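Bifunctional purine biosynthetic protein ADE5,7 (Cryptococcus neoformans var. grubii serotype A, PDB 7LVO) catalyses two steps of de novo purine synthesis, its N-terminal GAR synthetase half, the part in this chain, joining phosphoribosylamine to glycine with ATP. Local coordinates at residues A[242-247]-A[313-318]. Residues are numbered along the deposited sequence; the frame is centred on the assembly and turned at random.
Sequences SVLAFS and VGMLFT
Met315 and Phe317 lie against Phe246, Leu244 and Ser242 where strands 240-248 and 315-323 pair antiparallel as the two central strands of a four-stranded sheet in the ATP-grasp domain. Six backbone hydrogen bonds, two at each of the pairs Val243–Thr318, Ala245–Leu316 and Ser247–Gly314, fix the register. Met315 leaves its strand with CG anti to the backbone N (chi1 164°), then bends at chi2 and chi3 across the neighbouring strand. This folding lays SD 3.6 Å from Leu244 CB and brings the methyl CE over the centre of the Phe246 ring, a CH-pi contact 3.9 Å from the centroid. Phe317 extends forward along the same face; its CD2 makes an unusually short apolar contact with Leu244 CD1, 3.3 Å. Its ring also touches Asn333, a predicted magnesium ligand. On the opposite face Ser247, small and polar, suits its buried place: CB touches Ile302 of helix 287-307, while OG hydrogen-bonds Phe312 O and Gly249 N. Gly314 fits the chain's corner, since at phi 130°, psi -148° a CB would jam against Val313 O. Further along that face, a water donates to Val243 O (2.9 Å) and Leu316 O (2.8 Å) and hydrogen-bonds Thr318 OG1 at 2.7 Å.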
# COMPACT_ATOMS: atom_id res chain seq x y z
N SER A 242 -7.27 -7.36 2.24
CA SER A 242 -6.56 -6.63 1.20
C SER A 242 -6.39 -7.55 -0.01
O SER A 242 -5.91 -8.68 0.13
CB SER A 242 -5.20 -6.14 1.69
OG SER A 242 -5.35 -5.23 2.77
N VAL A 243 -6.77 -7.06 -1.19
CA VAL A 243 -6.61 -7.79 -2.44
C VAL A 243 -5.73 -6.94 -3.36
O VAL A 243 -6.18 -5.92 -3.88
CB VAL A 243 -7.96 -8.09 -3.11
CG1 VAL A 243 -7.74 -8.85 -4.41
CG2 VAL A 243 -8.85 -8.88 -2.16
N LEU A 244 -4.48 -7.36 -3.53
CA LEU A 244 -3.55 -6.72 -4.44
C LEU A 244 -3.54 -7.46 -5.77
O LEU A 244 -3.49 -8.69 -5.81
CB LEU A 244 -2.14 -6.70 -3.85
CG LEU A 244 -1.93 -5.76 -2.66
CD1 LEU A 244 -2.61 -6.29 -1.41
CD2 LEU A 244 -0.43 -5.55 -2.43
N ALA A 245 -3.56 -6.70 -6.87
CA ALA A 245 -3.64 -7.27 -8.20
C ALA A 245 -2.82 -6.44 -9.18
O ALA A 245 -2.92 -5.21 -9.19
CB ALA A 245 -5.10 -7.35 -8.67
N PHE A 246 -2.01 -7.12 -10.00
CA PHE A 246 -1.30 -6.46 -11.08
C PHE A 246 -2.25 -6.19 -12.24
O PHE A 246 -3.11 -7.01 -12.55
CB PHE A 246 -0.13 -7.33 -11.56
CG PHE A 246 0.90 -7.60 -10.51
CD1 PHE A 246 1.95 -6.73 -10.30
CD2 PHE A 246 0.82 -8.75 -9.72
CE1 PHE A 246 2.90 -6.98 -9.33
CE2 PHE A 246 1.76 -9.01 -8.75
CZ PHE A 246 2.82 -8.12 -8.56
N SER A 247 -2.06 -5.04 -12.90
CA SER A 247 -2.93 -4.64 -13.99
C SER A 247 -2.13 -3.98 -15.09
O SER A 247 -1.24 -3.17 -14.82
CB SER A 247 -4.01 -3.66 -13.51
OG SER A 247 -4.76 -3.14 -14.59
N VAL A 313 -3.03 1.23 -14.98
CA VAL A 313 -1.83 0.41 -15.09
C VAL A 313 -1.08 0.49 -13.77
O VAL A 313 -0.91 1.59 -13.21
CB VAL A 313 -0.94 0.87 -16.26
CG1 VAL A 313 0.30 -0.00 -16.35
CG2 VAL A 313 -1.72 0.84 -17.57
N GLY A 314 -0.64 -0.66 -13.26
CA GLY A 314 0.12 -0.69 -12.03
C GLY A 314 -0.42 -1.69 -11.02
O GLY A 314 -0.96 -2.73 -11.40
N MET A 315 -0.28 -1.37 -9.74
CA MET A 315 -0.72 -2.24 -8.65
C MET A 315 -2.02 -1.67 -8.09
O MET A 315 -2.03 -0.61 -7.46
CB MET A 315 0.35 -2.34 -7.56
CG MET A 315 -0.16 -2.88 -6.23
SD MET A 315 -1.21 -4.34 -6.39
CE MET A 315 -0.12 -5.46 -7.27
N LEU A 316 -3.13 -2.38 -8.33
CA LEU A 316 -4.43 -2.01 -7.78
C LEU A 316 -4.60 -2.70 -6.43
O LEU A 316 -4.74 -3.92 -6.36
CB LEU A 316 -5.55 -2.40 -8.74
CG LEU A 316 -6.96 -2.06 -8.26
CD1 LEU A 316 -7.15 -0.55 -8.25
CD2 LEU A 316 -8.01 -2.74 -9.13
N PHE A 317 -4.57 -1.91 -5.36
CA PHE A 317 -4.78 -2.40 -4.00
C PHE A 317 -6.21 -2.02 -3.59
O PHE A 317 -6.51 -0.84 -3.37
CB PHE A 317 -3.76 -1.79 -3.04
CG PHE A 317 -3.95 -2.21 -1.60
CD1 PHE A 317 -5.00 -1.71 -0.85
CD2 PHE A 317 -3.06 -3.08 -0.99
CE1 PHE A 317 -5.17 -2.08 0.48
CE2 PHE A 317 -3.23 -3.45 0.33
CZ PHE A 317 -4.29 -2.95 1.06
N THR A 318 -7.07 -3.02 -3.48
CA THR A 318 -8.47 -2.82 -3.12
C THR A 318 -8.68 -3.30 -1.69
O THR A 318 -8.43 -4.47 -1.38
CB THR A 318 -9.40 -3.56 -4.07
OG1 THR A 318 -9.08 -3.21 -5.42
CG2 THR A 318 -10.85 -3.21 -3.79
O HOH W 1 -7.27 -5.00 -6.38